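Local structure of protein A6 homolog (6BR8) at residues T214-V219 with D236-F241. The protein binds phospholipids and probably acts in virion membrane assembly, at the step from immature to mature virion. Numbering follows the deposited sequence.
Sequences TLISIV and DIEFIF. With PGV ((1R)-2-{[{[(2S)-2,3-dihydroxypropyl]oxy}(hydroxy)phosphoryl]oxy}-1-[(palmitoyloxy)methyl]ethyl (11E)-octadec-11-enoate), chain F.
F241 and I216 run alongside each other in opposing directions, with I216 CD1 3.4 Å from F241 CD2, oblique to the ring. L215 crosses the phenylalanine at about a right angle and brings CD2 to the ring edge, near its plane, 3.7 Å from F241 CE2. PGV C28 lies over one face of the ring, 3.4 Å above the plane and over its centre. A flat, broad side chain suits this place, since it offers a face to the acyl chain and an edge to L215. The short segments of helices 212-225 and 237-249 come within 9.9 Å in this largely helical lipid-binding portion of the A6 protein; their N-to-C directions make 126°, nearer antiparallel than parallel. One helical turn on from L215 and I216, V219 crosses I237 at about a right angle. With chi1 at -179°, V219 turns CG1 onto I237 CD1, 3.9 Å away, and these branched aliphatic side chains suit a greasy place beside lipid tails: I237 CD1 is also 4.1 Å from PGV C34, and V219 touches a bound phosphatidylethanolamine. At the partly exposed border, E238 bends at chi2 (70°) and lays OE1 against the aliphatic I216, 3.9 Å from its CG1. D236 is the N-cap of helix 237-249: F239 N donates to D236 OD1 at 2.9 Å, from above the carboxylate plane, and Q220 OE1 accepts from I237 N.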
ATOM      1  N   THR A 214      19.728   6.688  -2.919  1.00 47.89           N
ATOM      2  CA  THR A 214      19.111   6.127  -4.112  1.00 45.58           C
ATOM      3  C   THR A 214      17.589   6.126  -4.031  1.00 50.74           C
ATOM      4  O   THR A 214      16.908   6.533  -4.972  1.00 48.36           O
ATOM      5  CB  THR A 214      19.628   4.721  -4.326  1.00 45.50           C
ATOM      6  OG1 THR A 214      21.051   4.808  -4.508  1.00 55.89           O
ATOM      7  CG2 THR A 214      18.952   4.115  -5.567  1.00 45.23           C
ATOM      8  N   LEU A 215      17.016   5.634  -2.932  1.00 53.95           N
ATOM      9  CA  LEU A 215      15.569   5.436  -2.958  1.00 58.05           C
ATOM     10  C   LEU A 215      14.840   6.773  -3.078  1.00 46.92           C
ATOM     11  O   LEU A 215      13.903   6.924  -3.864  1.00 50.51           O
ATOM     12  CB  LEU A 215      15.107   4.686  -1.712  1.00 50.83           C
ATOM     13  CG  LEU A 215      13.585   4.584  -1.726  1.00 43.31           C
ATOM     14  CD1 LEU A 215      13.120   3.690  -2.841  1.00 40.82           C
ATOM     15  CD2 LEU A 215      13.121   4.086  -0.365  1.00 57.22           C
ATOM     16  N   ILE A 216      15.246   7.747  -2.267  1.00 50.45           N
ATOM     17  CA  ILE A 216      14.651   9.075  -2.337  1.00 46.25           C
ATOM     18  C   ILE A 216      14.840   9.656  -3.731  1.00 56.66           C
ATOM     19  O   ILE A 216      13.893  10.161  -4.348  1.00 51.74           O
ATOM     20  CB  ILE A 216      15.278   9.981  -1.272  1.00 44.58           C
ATOM     21  CG1 ILE A 216      14.974   9.431   0.124  1.00 54.18           C
ATOM     22  CG2 ILE A 216      14.850  11.470  -1.476  1.00 44.04           C
ATOM     23  CD1 ILE A 216      13.543   9.591   0.549  1.00 54.74           C
ATOM     24  N   SER A 217      16.076   9.618  -4.232  1.00 44.07           N
ATOM     25  CA  SER A 217      16.366  10.160  -5.554  1.00 48.89           C
ATOM     26  C   SER A 217      15.436   9.585  -6.607  1.00 55.39           C
ATOM     27  O   SER A 217      14.771  10.330  -7.324  1.00 54.19           O
ATOM     28  CB  SER A 217      17.800   9.859  -5.939  1.00 40.68           C
ATOM     29  OG  SER A 217      18.004  10.135  -7.309  1.00 54.34           O
ATOM     30  N   ILE A 218      15.371   8.250  -6.699  1.00 52.97           N
ATOM     31  CA  ILE A 218      14.496   7.595  -7.665  1.00 56.12           C
ATOM     32  C   ILE A 218      13.071   8.104  -7.532  1.00 63.59           C
ATOM     33  O   ILE A 218      12.460   8.546  -8.511  1.00 61.71           O
ATOM     34  CB  ILE A 218      14.546   6.073  -7.479  1.00 54.64           C
ATOM     35  CG1 ILE A 218      15.821   5.499  -8.093  1.00 57.27           C
ATOM     36  CG2 ILE A 218      13.285   5.433  -8.046  1.00 57.24           C
ATOM     37  CD1 ILE A 218      15.992   4.036  -7.803  1.00 62.96           C
ATOM     38  N   VAL A 219      12.505   8.024  -6.321  1.00 54.93           N
ATOM     39  CA  VAL A 219      11.113   8.425  -6.176  1.00 46.88           C
ATOM     40  C   VAL A 219      10.939   9.919  -6.451  1.00 56.47           C
ATOM     41  O   VAL A 219       9.964  10.330  -7.092  1.00 49.94           O
ATOM     42  CB  VAL A 219      10.599   8.001  -4.795  1.00 53.87           C
ATOM     43  CG1 VAL A 219       9.139   8.386  -4.611  1.00 59.16           C
ATOM     44  CG2 VAL A 219      10.770   6.489  -4.672  1.00 39.63           C
ATOM     45  N   ASP A 236       7.897  17.118  -1.800  1.00 74.53           N
ATOM     46  CA  ASP A 236       9.217  16.919  -1.197  1.00 68.74           C
ATOM     47  C   ASP A 236       9.280  15.488  -0.649  1.00 59.97           C
ATOM     48  O   ASP A 236       8.883  15.202   0.488  1.00 50.16           O
ATOM     49  CB  ASP A 236       9.469  17.989  -0.134  1.00 69.79           C
ATOM     50  CG  ASP A 236      10.895  17.978   0.414  1.00 67.75           C
ATOM     51  OD1 ASP A 236      11.545  16.906   0.444  1.00 70.92           O
ATOM     52  OD2 ASP A 236      11.352  19.055   0.855  1.00 76.42           O
ATOM     53  N   ILE A 237       9.823  14.582  -1.461  1.00 51.20           N
ATOM     54  CA  ILE A 237       9.878  13.179  -1.069  1.00 46.42           C
ATOM     55  C   ILE A 237      10.687  13.007   0.211  1.00 48.26           C
ATOM     56  O   ILE A 237      10.275  12.290   1.143  1.00 51.27           O
ATOM     57  CB  ILE A 237      10.449  12.326  -2.213  1.00 50.91           C
ATOM     58  CG1 ILE A 237       9.542  12.409  -3.436  1.00 49.37           C
ATOM     59  CG2 ILE A 237      10.541  10.868  -1.764  1.00 52.88           C
ATOM     60  CD1 ILE A 237       8.116  11.845  -3.143  1.00 52.60           C
ATOM     61  N   GLU A 238      11.878  13.611   0.259  1.00 46.48           N
ATOM     62  CA  GLU A 238      12.718  13.511   1.451  1.00 58.23           C
ATOM     63  C   GLU A 238      11.921  13.899   2.691  1.00 56.84           C
ATOM     64  O   GLU A 238      11.839  13.136   3.658  1.00 55.30           O
ATOM     65  CB  GLU A 238      13.976  14.387   1.285  1.00 52.72           C
ATOM     66  CG  GLU A 238      14.861  14.615   2.535  1.00 51.34           C
ATOM     67  CD  GLU A 238      15.622  13.361   2.971  1.00 67.05           C
ATOM     68  OE1 GLU A 238      16.018  12.576   2.101  1.00 64.08           O
ATOM     69  OE2 GLU A 238      15.881  13.185   4.168  1.00 65.20           O
ATOM     70  N   PHE A 239      11.230  15.028   2.640  1.00 53.66           N
ATOM     71  CA  PHE A 239      10.465  15.453   3.806  1.00 53.04           C
ATOM     72  C   PHE A 239       9.335  14.478   4.147  1.00 60.55           C
ATOM     73  O   PHE A 239       9.082  14.203   5.324  1.00 56.69           O
ATOM     74  CB  PHE A 239       9.898  16.835   3.570  1.00 48.75           C
ATOM     75  CG  PHE A 239       8.874  17.204   4.562  1.00 65.13           C
ATOM     76  CD1 PHE A 239       9.257  17.665   5.808  1.00 71.07           C
ATOM     77  CD2 PHE A 239       7.527  17.103   4.262  1.00 65.47           C
ATOM     78  CE1 PHE A 239       8.307  18.024   6.743  1.00 84.58           C
ATOM     79  CE2 PHE A 239       6.584  17.459   5.185  1.00 76.54           C
ATOM     80  CZ  PHE A 239       6.968  17.918   6.428  1.00 79.81           C
ATOM     81  N   ILE A 240       8.625  13.966   3.142  1.00 54.17           N
ATOM     82  CA  ILE A 240       7.582  12.989   3.421  1.00 48.78           C
ATOM     83  C   ILE A 240       8.169  11.754   4.089  1.00 58.82           C
ATOM     84  O   ILE A 240       7.596  11.210   5.047  1.00 53.77           O
ATOM     85  CB  ILE A 240       6.844  12.609   2.128  1.00 54.68           C
ATOM     86  CG1 ILE A 240       6.005  13.788   1.626  1.00 58.53           C
ATOM     87  CG2 ILE A 240       6.002  11.330   2.369  1.00 56.70           C
ATOM     88  CD1 ILE A 240       5.385  13.557   0.275  1.00 66.52           C
ATOM     89  N   PHE A 241       9.307  11.277   3.578  1.00 49.23           N
ATOM     90  CA  PHE A 241       9.883  10.031   4.081  1.00 48.41           C
ATOM     91  C   PHE A 241      10.430  10.221   5.495  1.00 48.92           C
ATOM     92  O   PHE A 241      10.228   9.370   6.374  1.00 42.60           O
ATOM     93  CB  PHE A 241      10.981   9.532   3.132  1.00 44.95           C
ATOM     94  CG  PHE A 241      10.477   8.644   2.019  1.00 52.54           C
ATOM     95  CD1 PHE A 241       9.347   8.982   1.301  1.00 60.06           C
ATOM     96  CD2 PHE A 241      11.131   7.479   1.692  1.00 51.49           C
ATOM     97  CE1 PHE A 241       8.868   8.176   0.277  1.00 50.57           C
ATOM     98  CE2 PHE A 241      10.661   6.663   0.660  1.00 58.07           C
ATOM     99  CZ  PHE A 241       9.515   7.028  -0.053  1.00 43.64           C
TER
HETATM  100  C01 PGV F 404      13.492   3.968  13.654  1.00 90.32           C
HETATM  101  C02 PGV F 404      13.471   2.731  14.705  1.00100.12           C
HETATM  102  C03 PGV F 404      14.543   1.705  14.255  1.00106.70           C
HETATM  103  C04 PGV F 404      17.593   1.891  15.647  1.00 93.76           C
HETATM  104  C05 PGV F 404      17.544   3.291  14.965  1.00103.71           C
HETATM  105  C06 PGV F 404      18.793   4.157  15.402  1.00107.41           C
HETATM  106  O01 PGV F 404      12.181   2.158  14.654  1.00106.14           O
HETATM  107  O02 PGV F 404      12.102   1.395  12.558  1.00102.70           O
HETATM  108  O03 PGV F 404      14.731   3.985  12.936  1.00 83.27           O
HETATM  109  O04 PGV F 404      15.785   3.485  11.033  1.00 98.53           O
HETATM  110  O05 PGV F 404      16.372   3.898  15.475  1.00111.93           O
HETATM  111  O06 PGV F 404      18.947   4.058  16.812  1.00108.02           O
HETATM  112  O11 PGV F 404      14.674   0.618  15.133  1.00111.63           O
HETATM  113  O12 PGV F 404      16.641   1.838  16.678  1.00101.48           O
HETATM  114  O13 PGV F 404      15.847  -0.579  17.125  1.00 90.18           O
HETATM  115  O14 PGV F 404      14.252   1.351  17.626  1.00 98.22           O
HETATM  116  C1  PGV F 404      11.934   1.148  13.756  1.00100.89           C
HETATM  117  C2  PGV F 404      11.468  -0.233  14.219  1.00 94.52           C
HETATM  118  C3  PGV F 404      10.505  -0.932  13.254  1.00 89.01           C
HETATM  119  C4  PGV F 404      11.167  -1.331  11.913  1.00 90.97           C
HETATM  120  C5  PGV F 404      10.145  -1.712  10.835  1.00 84.18           C
HETATM  121  C6  PGV F 404      10.229  -0.784   9.630  1.00 85.08           C
HETATM  122  C7  PGV F 404       8.948  -0.772   8.786  1.00 83.79           C
HETATM  123  C8  PGV F 404       8.273  -2.155   8.618  1.00 87.02           C
HETATM  124  C9  PGV F 404       6.957  -2.065   7.783  1.00 87.49           C
HETATM  125  C10 PGV F 404       6.723  -0.642   7.209  1.00 88.17           C
HETATM  126  C19 PGV F 404      14.712   3.736  11.581  1.00 86.59           C
HETATM  127  C20 PGV F 404      13.449   3.745  10.759  1.00 80.35           C
HETATM  128  C21 PGV F 404      13.714   3.424   9.267  1.00 77.71           C
HETATM  129  C22 PGV F 404      13.077   4.502   8.399  1.00 78.21           C
HETATM  130  C23 PGV F 404      12.115   3.962   7.329  1.00 75.85           C
HETATM  131  C24 PGV F 404      11.406   5.121   6.627  1.00 75.61           C
HETATM  132  C25 PGV F 404      10.189   4.673   5.825  1.00 75.64           C
HETATM  133  C26 PGV F 404       9.864   5.618   4.668  1.00 75.69           C
HETATM  134  C27 PGV F 404       8.921   4.980   3.614  1.00 77.76           C
HETATM  135  C28 PGV F 404       7.970   6.021   2.983  1.00 84.82           C
HETATM  136  C29 PGV F 404       6.799   5.414   2.160  1.00 89.59           C
HETATM  137  C30 PGV F 404       5.548   6.345   2.140  1.00 89.15           C
HETATM  138  C31 PGV F 404       4.699   6.297   0.835  1.00 89.67           C
HETATM  139  C32 PGV F 404       4.335   7.720   0.306  1.00 84.62           C
HETATM  140  C33 PGV F 404       5.079   8.125  -0.995  1.00 76.58           C
HETATM  141  C34 PGV F 404       5.336   9.642  -1.062  1.00 78.46           C